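Local atomic coordinates of glycosyltransferase Gtf1 (Streptococcus pneumoniae, PDB entry 4PQG), a protein that belongs to the GT-B glycosyltransferases and carries, besides its two Rossmann-like domains, an extended antiparallel beta-sheet domain. Residues M50-N55 / Y170-Y175. Numbering follows the deposited sequence.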
loop_
_atom_site.group_PDB
_atom_site.type_symbol
_atom_site.label_atom_id
_atom_site.label_comp_id
_atom_site.label_asym_id
_atom_site.label_seq_id
_atom_site.Cartn_x
_atom_site.Cartn_y
_atom_site.Cartn_z
ATOM N N MET A 50 11.884 6.864 -4.632
ATOM C CA MET A 50 11.771 7.964 -5.582
ATOM C C MET A 50 10.410 7.847 -6.305
ATOM O O MET A 50 10.143 6.858 -6.996
ATOM C CB MET A 50 12.956 7.917 -6.563
ATOM C CG MET A 50 12.873 8.936 -7.705
ATOM S SD MET A 50 13.015 10.618 -7.059
ATOM C CE MET A 50 14.714 10.635 -6.470
ATOM N N ILE A 51 9.539 8.835 -6.100
ATOM C CA ILE A 51 8.191 8.863 -6.684
ATOM C C ILE A 51 8.072 10.155 -7.489
ATOM O O ILE A 51 7.994 11.245 -6.893
ATOM C CB ILE A 51 7.090 8.914 -5.582
ATOM C CG1 ILE A 51 7.264 7.818 -4.523
ATOM C CG2 ILE A 51 5.687 8.912 -6.196
ATOM C CD1 ILE A 51 7.097 6.403 -5.025
ATOM N N LEU A 52 8.029 10.033 -8.815
ATOM C CA LEU A 52 8.000 11.179 -9.712
ATOM C C LEU A 52 6.876 11.075 -10.745
ATOM O O LEU A 52 6.427 12.091 -11.279
ATOM C CB LEU A 52 9.361 11.338 -10.423
ATOM C CG LEU A 52 10.505 11.864 -9.526
ATOM C CD1 LEU A 52 11.834 11.900 -10.267
ATOM C CD2 LEU A 52 10.190 13.241 -8.936
ATOM N N ALA A 53 6.415 9.852 -10.999
ATOM C CA ALA A 53 5.344 9.615 -11.978
ATOM C C ALA A 53 4.070 10.340 -11.554
ATOM O O ALA A 53 3.261 10.764 -12.395
ATOM C CB ALA A 53 5.093 8.120 -12.126
ATOM N N ASP A 54 3.906 10.464 -10.235
ATOM C CA ASP A 54 2.833 11.241 -9.635
ATOM C C ASP A 54 3.404 12.194 -8.611
ATOM O O ASP A 54 4.467 11.925 -8.056
ATOM C CB ASP A 54 1.885 10.301 -8.890
ATOM C CG ASP A 54 1.077 9.439 -9.828
ATOM O OD1 ASP A 54 0.175 9.989 -10.483
ATOM O OD2 ASP A 54 1.373 8.236 -9.921
ATOM N N ASN A 55 2.681 13.277 -8.336
ATOM C CA ASN A 55 2.925 14.076 -7.144
ATOM C C ASN A 55 2.582 13.209 -5.920
ATOM O O ASN A 55 1.453 12.762 -5.787
ATOM C CB ASN A 55 2.045 15.338 -7.173
ATOM C CG ASN A 55 2.259 16.242 -5.966
ATOM O OD1 ASN A 55 2.816 15.828 -4.944
ATOM N ND2 ASN A 55 1.816 17.500 -6.087
ATOM N N TYR A 170 21.099 11.356 -16.319
ATOM C CA TYR A 170 22.362 11.483 -15.569
ATOM C C TYR A 170 22.313 12.282 -14.260
ATOM O O TYR A 170 23.183 12.110 -13.394
ATOM C CB TYR A 170 23.512 11.967 -16.462
ATOM C CG TYR A 170 23.304 13.313 -17.095
ATOM C CD1 TYR A 170 23.734 14.480 -16.458
ATOM C CD2 TYR A 170 22.689 13.429 -18.348
ATOM C CE1 TYR A 170 23.556 15.731 -17.039
ATOM C CE2 TYR A 170 22.506 14.680 -18.938
ATOM C CZ TYR A 170 22.942 15.827 -18.281
ATOM O OH TYR A 170 22.762 17.066 -18.865
ATOM N N GLN A 171 21.325 13.155 -14.112
ATOM C CA GLN A 171 21.271 14.027 -12.928
ATOM C C GLN A 171 19.834 14.338 -12.556
ATOM O O GLN A 171 18.986 14.552 -13.437
ATOM C CB GLN A 171 22.027 15.341 -13.185
ATOM C CG GLN A 171 22.092 16.329 -12.019
ATOM C CD GLN A 171 23.015 17.502 -12.318
ATOM O OE1 GLN A 171 24.038 17.327 -12.972
ATOM N NE2 GLN A 171 22.648 18.710 -11.854
ATOM N N ARG A 172 19.581 14.350 -11.248
ATOM C CA ARG A 172 18.328 14.848 -10.685
ATOM C C ARG A 172 18.662 15.947 -9.703
ATOM O O ARG A 172 19.534 15.764 -8.860
ATOM C CB ARG A 172 17.622 13.752 -9.900
ATOM C CG ARG A 172 17.009 12.681 -10.735
ATOM C CD ARG A 172 15.809 12.125 -9.992
ATOM N NE ARG A 172 15.234 11.026 -10.748
ATOM C CZ ARG A 172 15.493 9.737 -10.547
ATOM N NH1 ARG A 172 16.334 9.341 -9.599
ATOM N NH2 ARG A 172 14.891 8.829 -11.307
ATOM N N THR A 173 17.960 17.070 -9.779
ATOM C CA THR A 173 18.213 18.178 -8.854
ATOM C C THR A 173 16.908 18.501 -8.132
ATOM O O THR A 173 15.852 18.514 -8.758
ATOM C CB THR A 173 18.751 19.431 -9.595
ATOM O OG1 THR A 173 20.052 19.162 -10.122
ATOM C CG2 THR A 173 18.845 20.655 -8.659
ATOM N N PHE A 174 16.996 18.740 -6.828
ATOM C CA PHE A 174 15.845 19.153 -6.016
ATOM C C PHE A 174 15.997 20.607 -5.584
ATOM O O PHE A 174 17.107 21.044 -5.233
ATOM C CB PHE A 174 15.628 18.203 -4.824
ATOM C CG PHE A 174 15.047 16.870 -5.231
ATOM C CD1 PHE A 174 13.675 16.641 -5.151
ATOM C CD2 PHE A 174 15.859 15.863 -5.754
ATOM C CE1 PHE A 174 13.128 15.435 -5.569
ATOM C CE2 PHE A 174 15.321 14.651 -6.163
ATOM C CZ PHE A 174 13.947 14.437 -6.073
ATOM N N TYR A 175 14.883 21.335 -5.604
ATOM C CA TYR A 175 14.869 22.784 -5.391
ATOM C C TYR A 175 14.161 23.212 -4.111
ATOM O O TYR A 175 13.316 22.468 -3.551
ATOM C CB TYR A 175 14.183 23.491 -6.566
ATOM C CG TYR A 175 14.857 23.220 -7.879
ATOM C CD1 TYR A 175 15.938 23.989 -8.294
ATOM C CD2 TYR A 175 14.402 22.188 -8.715
ATOM C CE1 TYR A 175 16.578 23.735 -9.489
ATOM C CE2 TYR A 175 15.024 21.925 -9.922
ATOM C CZ TYR A 175 16.121 22.699 -10.296
ATOM O OH TYR A 175 16.757 22.446 -11.488
#
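Met50 has CG anti to the backbone N, beside its own carbonyl carbon (chi1 174°), and then bends at chi2 and chi3, which carries the CE methyl into the angle between Arg172 and Phe174. Arg172, by contrast, runs extended from CG to NE, sliding past the methionine in the opposite direction, and a crosswise turn at its end (chi4 96°) sets the guanidinium plane. Met50 CG lies over the centre of one guanidinium face, 3.9 Å from Arg172 CZ, while Met50 CE reaches Arg172 NH1 at 3.8 Å. The same methyl meets the rim of the phenyl ring, 3.9 Å from Phe174 CZ and near the ring plane. Met50 SD follows it at the ring edge, 5.4 Å from the Phe174 centroid and 86° off the normal, a Met-aromatic contact. Leu52 comes from the opposite direction to the arginine chain, its CD1 obliquely placed 3.5 Å from Arg172 NE. No hydrogen bond crosses between 50-55 and 170-175; Arg172 NE instead forms a salt bridge with Glu158 on the adjacent strand 154-163, and this probably helps to hold the guanidinium against Met50 CG. Met50 and Leu52 both also touch Trp72 of strand 70-72, and the Phe174 ring packs nearly parallel to that of Tyr183. Loop 50-55 thus joins the N-terminal Rossmann-like domain of this GT-B fold to strand 166-175 of the GtfA-type extended antiparallel beta-sheet domain.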